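Local atomic coordinates of flavoprotein (Thermotoga maritima, PDB entry 5V8S), a protein that probably transfers electrons as a flavo-diiron oxidoreductase, pairing a metallo-beta-lactamase-like domain that holds a mu-oxo-diiron centre with a flavodoxin-like, FMN-binding domain. Residues 31-36 and 185-190; 265-270 and 317-322. The protein carries 1 engineered substitution. All blocks are in the same frame, centred on the assembly; numbering follows the deposited sequence.

Contact 1: 31-36 and 185-190; sequences RIDDDR and YLLPEI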
loop_
_atom_site.group_PDB
_atom_site.type_symbol
_atom_site.label_atom_id
_atom_site.label_comp_id
_atom_site.label_asym_id
_atom_site.label_seq_id
_atom_site.Cartn_x
_atom_site.Cartn_y
_atom_site.Cartn_z
ATOM N N ARG A 31 32.116 3.160 4.613
ATOM C CA ARG A 31 30.760 3.460 4.162
ATOM C C ARG A 31 30.470 2.653 2.905
ATOM O O ARG A 31 31.267 2.662 1.960
ATOM C CB ARG A 31 30.600 4.968 3.866
ATOM C CG ARG A 31 29.335 5.338 3.089
ATOM C CD ARG A 31 29.147 6.841 2.904
ATOM N NE ARG A 31 28.411 7.100 1.665
ATOM C CZ ARG A 31 28.218 8.306 1.141
ATOM N NH1 ARG A 31 28.662 9.388 1.769
ATOM N NH2 ARG A 31 27.584 8.432 -0.021
ATOM N N ILE A 32 29.338 1.955 2.896
ATOM C CA ILE A 32 28.862 1.280 1.691
ATOM C C ILE A 32 27.550 1.924 1.254
ATOM O O ILE A 32 26.696 2.249 2.089
ATOM C CB ILE A 32 28.752 -0.248 1.868
ATOM C CG1 ILE A 32 28.489 -0.900 0.512
ATOM C CG2 ILE A 32 27.681 -0.627 2.891
ATOM C CD1 ILE A 32 28.627 -2.400 0.507
ATOM N N ASP A 33 27.428 2.175 -0.038
ATOM C CA ASP A 33 26.256 2.834 -0.616
ATOM C C ASP A 33 25.313 1.760 -1.163
ATOM O O ASP A 33 25.589 1.159 -2.206
ATOM C CB ASP A 33 26.705 3.818 -1.697
ATOM C CG ASP A 33 27.379 5.042 -1.116
ATOM O OD1 ASP A 33 27.454 5.124 0.121
ATOM O OD2 ASP A 33 27.815 5.915 -1.889
ATOM N N ASP A 34 24.196 1.530 -0.466
ATOM C CA ASP A 34 23.257 0.466 -0.838
ATOM C C ASP A 34 22.337 1.004 -1.926
ATOM O O ASP A 34 21.343 1.680 -1.646
ATOM C CB ASP A 34 22.467 -0.012 0.377
ATOM C CG ASP A 34 21.672 -1.268 0.096
ATOM O OD1 ASP A 34 21.614 -1.660 -1.081
ATOM O OD2 ASP A 34 21.111 -1.842 1.044
ATOM N N ASP A 35 22.669 0.691 -3.171
ATOM C CA ASP A 35 21.811 1.016 -4.303
ATOM C C ASP A 35 20.973 -0.174 -4.759
ATOM O O ASP A 35 20.351 -0.108 -5.826
ATOM C CB ASP A 35 22.616 1.598 -5.469
ATOM C CG ASP A 35 23.661 0.647 -6.000
ATOM O OD1 ASP A 35 23.875 -0.422 -5.407
ATOM O OD2 ASP A 35 24.280 0.981 -7.032
ATOM N N ARG A 36 20.947 -1.261 -3.984
ATOM C CA ARG A 36 20.105 -2.410 -4.301
ATOM C C ARG A 36 18.758 -2.328 -3.601
ATOM O O ARG A 36 17.727 -2.673 -4.191
ATOM C CB ARG A 36 20.802 -3.719 -3.906
ATOM C CG ARG A 36 22.052 -4.060 -4.717
ATOM C CD ARG A 36 22.637 -5.423 -4.293
ATOM N NE ARG A 36 24.030 -5.594 -4.704
ATOM C CZ ARG A 36 24.833 -6.558 -4.258
ATOM N NH1 ARG A 36 24.390 -7.455 -3.381
ATOM N NH2 ARG A 36 26.080 -6.632 -4.694
ATOM N N TYR A 185 18.434 9.181 4.519
ATOM C CA TYR A 185 18.537 8.479 3.251
ATOM C C TYR A 185 19.389 9.311 2.288
ATOM O O TYR A 185 19.837 10.410 2.627
ATOM C CB TYR A 185 17.142 8.273 2.651
ATOM C CG TYR A 185 16.186 7.446 3.482
ATOM C CD1 TYR A 185 16.513 6.160 3.901
ATOM C CD2 TYR A 185 14.934 7.939 3.816
ATOM C CE1 TYR A 185 15.596 5.379 4.629
ATOM C CE2 TYR A 185 14.022 7.185 4.533
ATOM C CZ TYR A 185 14.355 5.900 4.950
ATOM O OH TYR A 185 13.451 5.124 5.666
ATOM N N LEU A 186 19.593 8.777 1.071
ATOM C CA LEU A 186 20.359 9.383 -0.028
ATOM C C LEU A 186 21.804 8.900 -0.024
ATOM O O LEU A 186 22.384 8.629 1.035
ATOM C CB LEU A 186 20.326 10.932 -0.015
ATOM C CG LEU A 186 20.852 11.633 -1.289
ATOM C CD1 LEU A 186 19.939 11.468 -2.479
ATOM C CD2 LEU A 186 21.097 13.124 -1.040
ATOM N N LEU A 187 22.406 8.827 -1.211
ATOM C CA LEU A 187 23.811 8.479 -1.353
ATOM C C LEU A 187 24.585 9.679 -1.875
ATOM O O LEU A 187 24.904 9.737 -3.071
ATOM C CB LEU A 187 23.942 7.311 -2.325
ATOM C CG LEU A 187 23.148 6.065 -1.932
ATOM C CD1 LEU A 187 23.203 5.026 -3.058
ATOM C CD2 LEU A 187 23.646 5.505 -0.599
ATOM N N PRO A 188 24.912 10.645 -1.018
ATOM C CA PRO A 188 25.514 11.885 -1.503
ATOM C C PRO A 188 26.894 11.638 -2.083
ATOM O O PRO A 188 27.605 10.698 -1.719
ATOM C CB PRO A 188 25.588 12.761 -0.247
ATOM C CG PRO A 188 24.724 12.100 0.761
ATOM C CD PRO A 188 24.738 10.661 0.442
ATOM N N GLU A 189 27.284 12.545 -2.967
ATOM C CA GLU A 189 28.509 12.418 -3.735
ATOM C C GLU A 189 29.760 12.766 -2.932
ATOM O O GLU A 189 30.845 12.832 -3.516
ATOM C CB GLU A 189 28.426 13.321 -4.976
ATOM C CG GLU A 189 27.005 13.496 -5.557
ATOM C CD GLU A 189 27.010 14.072 -6.977
ATOM O OE1 GLU A 189 26.172 14.956 -7.276
ATOM O OE2 GLU A 189 27.856 13.643 -7.796
ATOM N N ILE A 190 29.643 12.999 -1.625
ATOM C CA ILE A 190 30.792 13.261 -0.755
ATOM C C ILE A 190 30.469 12.690 0.622
ATOM O O ILE A 190 29.342 12.279 0.893
ATOM C CB ILE A 190 31.194 14.754 -0.699
ATOM C CG1 ILE A 190 30.100 15.620 -0.091
ATOM C CG2 ILE A 190 31.572 15.267 -2.100
ATOM C CD1 ILE A 190 30.628 17.056 0.210
#

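Contact 2: 265-270 and 317-322; sequences KGKVTV and IPDSEA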
loop_
_atom_site.group_PDB
_atom_site.type_symbol
_atom_site.label_atom_id
_atom_site.label_comp_id
_atom_site.label_asym_id
_atom_site.label_seq_id
_atom_site.Cartn_x
_atom_site.Cartn_y
_atom_site.Cartn_z
ATOM N N LYS A 265 6.085 28.556 6.218
ATOM C CA LYS A 265 4.927 29.394 5.945
ATOM C C LYS A 265 4.451 29.186 4.520
ATOM O O LYS A 265 5.250 29.178 3.578
ATOM C CB LYS A 265 5.270 30.863 6.169
ATOM C CG LYS A 265 4.595 31.421 7.380
ATOM C CD LYS A 265 3.113 31.579 7.154
ATOM C CE LYS A 265 2.362 31.842 8.451
ATOM N NZ LYS A 265 0.893 31.722 8.271
ATOM N N GLY A 266 3.139 29.010 4.370
ATOM C CA GLY A 266 2.523 28.819 3.081
ATOM C C GLY A 266 2.395 27.378 2.643
ATOM O O GLY A 266 1.633 27.099 1.705
ATOM N N LYS A 267 3.102 26.453 3.288
ATOM C CA LYS A 267 3.090 25.059 2.845
ATOM C C LYS A 267 1.840 24.337 3.349
ATOM O O LYS A 267 1.587 24.273 4.556
ATOM C CB LYS A 267 4.342 24.323 3.328
ATOM C CG LYS A 267 4.352 22.871 2.864
ATOM C CD LYS A 267 5.715 22.219 3.047
ATOM C CE LYS A 267 5.705 20.762 2.640
ATOM N NZ LYS A 267 7.034 20.109 2.820
ATOM N N VAL A 268 1.084 23.760 2.420
ATOM C CA VAL A 268 -0.056 22.908 2.728
ATOM C C VAL A 268 0.118 21.628 1.924
ATOM O O VAL A 268 0.454 21.682 0.737
ATOM C CB VAL A 268 -1.383 23.618 2.372
ATOM C CG1 VAL A 268 -2.570 22.686 2.550
ATOM C CG2 VAL A 268 -1.553 24.872 3.239
ATOM N N THR A 269 -0.099 20.481 2.556
ATOM C CA THR A 269 -0.026 19.205 1.846
ATOM C C THR A 269 -1.441 18.669 1.639
ATOM O O THR A 269 -2.227 18.584 2.587
ATOM C CB THR A 269 0.899 18.194 2.552
ATOM O OG1 THR A 269 2.229 18.723 2.589
ATOM C CG2 THR A 269 0.970 16.893 1.801
ATOM N N VAL A 270 -1.756 18.352 0.390
ATOM C CA VAL A 270 -3.089 17.938 -0.043
ATOM C C VAL A 270 -2.979 16.484 -0.469
ATOM O O VAL A 270 -2.179 16.149 -1.355
ATOM C CB VAL A 270 -3.577 18.793 -1.218
ATOM C CG1 VAL A 270 -4.997 18.382 -1.622
ATOM C CG2 VAL A 270 -3.516 20.270 -0.864
ATOM N N ILE A 317 4.909 16.042 5.780
ATOM C CA ILE A 317 4.002 16.407 6.869
ATOM C C ILE A 317 4.635 17.368 7.881
ATOM O O ILE A 317 4.012 18.384 8.234
ATOM C CB ILE A 317 3.452 15.159 7.586
ATOM C CG1 ILE A 317 2.851 14.149 6.597
ATOM C CG2 ILE A 317 2.455 15.563 8.680
ATOM C CD1 ILE A 317 1.679 14.656 5.874
ATOM N N PRO A 318 5.845 17.105 8.401
ATOM C CA PRO A 318 6.326 17.907 9.547
ATOM C C PRO A 318 6.335 19.410 9.334
ATOM O O PRO A 318 5.973 20.152 10.255
ATOM C CB PRO A 318 7.735 17.360 9.812
ATOM C CG PRO A 318 7.680 15.946 9.312
ATOM C CD PRO A 318 6.802 16.037 8.069
ATOM N N ASP A 319 6.761 19.890 8.170
ATOM C CA ASP A 319 6.830 21.329 7.951
ATOM C C ASP A 319 5.638 21.870 7.184
ATOM O O ASP A 319 5.677 23.003 6.723
ATOM C CB ASP A 319 8.164 21.760 7.333
ATOM C CG ASP A 319 8.387 21.243 5.946
ATOM O OD1 ASP A 319 7.655 20.336 5.501
ATOM O OD2 ASP A 319 9.310 21.757 5.279
ATOM N N SER A 320 4.569 21.099 7.047
ATOM C CA SER A 320 3.326 21.661 6.531
ATOM C C SER A 320 2.614 22.485 7.600
ATOM O O SER A 320 2.578 22.105 8.774
ATOM C CB SER A 320 2.384 20.534 6.098
ATOM O OG SER A 320 2.878 19.868 4.959
ATOM N N GLU A 321 2.024 23.619 7.189
ATOM C CA GLU A 321 1.174 24.350 8.121
ATOM C C GLU A 321 -0.123 23.603 8.382
ATOM O O GLU A 321 -0.694 23.703 9.479
ATOM C CB GLU A 321 0.803 25.723 7.563
ATOM C CG GLU A 321 1.910 26.715 7.442
ATOM C CD GLU A 321 1.348 28.123 7.368
ATOM O OE1 GLU A 321 0.871 28.607 8.410
ATOM O OE2 GLU A 321 1.342 28.726 6.276
ATOM N N ALA A 322 -0.605 22.861 7.386
ATOM C CA ALA A 322 -1.906 22.214 7.455
ATOM C C ALA A 322 -1.930 21.084 6.446
ATOM O O ALA A 322 -1.137 21.053 5.499
ATOM C CB ALA A 322 -3.046 23.195 7.143
HETATM O O HOH W 1 9.872 21.433 2.774
#

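Contact 1: 31-36 and 185-190
The end of strand 26-34 meets an irregular loop here: D33 and L187 are the closest backbone points, their CA atoms 6.2 Å apart, and the touching parts run in directions 138° apart. R31 makes both polar links. With CG anti to its backbone N (chi1 167°) and the chain straight from CG to NE, it carries its guanidinium group to the loop, where two nitrogens take two carbonyls at the edge of the group. R31 NH2 gives a hydrogen bond of 2.8 Å to P188 O, arriving in the carbonyl plane on a lone pair. R31 NH1 reaches I190 O at 3.1 Å, but from above that carbonyl plane, 45° out of it. D33 fixes the rotation of the group from within the strand: R31 NE to D33 OD1 is a nearly straight salt bridge of 2.7 Å on the syn lone pair, and R31 NH2 adds a 3.1 Å bond to D33 OD2, a side-on, two-nitrogen grip. The arginine thus joins a carboxylate to two loop carbonyls. The apolar share belongs to L187, whose CD2 lies 3.7 Å from D33 CB as the two side chains lie alongside, pointing opposite ways; L187 CD1 reaches toward D35 CB at 4.2 Å. The site belongs to the metallo-beta-lactamase-like domain and joins its seven-stranded sheet to the loop that follows strand 175-179. W17 of strand 16-22 makes a cation-pi contact with R31 and donates to D33 OD2; R31 also packs on S51 and N53 of strand 50-59, while P188 rests on V198 of helix 196-214.

Contact 2: 265-270 and 317-322
K267 and D319 cross at a slant, the lysine stretched to full length and the aspartate turned up to meet its tip. CG of D319 stands between its backbone N and carbonyl carbon (chi1 66°), which brings OD1 to 2.8 Å from K267 NZ in a salt bridge on the syn side of the oxygen, 25° out of the carboxylate plane. A water closes the pair into a small ring, accepting from NZ and donating to OD2 of D319 at 2.6 Å. D316 provides a second carboxylate for the same ammonium group. E321 points to the start of 265-270 and splits its carboxylate between two donors, both tilted from its plane. E321 OE2 is met on its anti side by the backbone N of G266, a short bond of 2.6 Å, whereas OE1 takes K265 NZ on its syn side at 3.1 Å; that lysine also donates to L409 O.

These residues lie where strands 267-273 and 322-327 begin to run side by side, the first and third strands of the parallel 2-1-3-4-5 sheet of a flavodoxin-like fold. FMN in flavodoxins sits at the opposite, C-terminal ends of such strands. A type I turn, I317 to S320, leads out of helix 310-316, and the main chain then meets strand 267-273 twice: E321 N donates to K267 O at 2.7 Å, and T269 N to A322 O at 3.2 Å. Beside these bonds, on the T269 side, the two hydroxyls meet. T269 OG1 donates to S320 OG at 2.7 Å, and S320 OG in turn hydrogen-bonds D316 O, so both buried hydroxyls have a partner. Beyond A322, L405 and L409 of helix 395-409 pack against its methyl group.

Overall arrangement
From the N terminus the chain builds the metallo-beta-lactamase-like part first. Contact 1 ties strand 26-34 to the loop ahead of helix 196-214, closing a 148-residue loop that takes in most of both its sheets, so residues distant in sequence meet within one domain. The chain then runs through helix 248-260 into the flavodoxin-like part, where contact 2 joins the start of strand 267-273 to the turn between helix 310-316 and strand 322-327. Its 46-residue loop holds the rest of strand 267-273, helix 278-292, strand 296-302 and helix 310-316. The contacts follow in series, neither enclosing nor crossing the other. The centres of contacts 1 and 2 are about 29 Å apart.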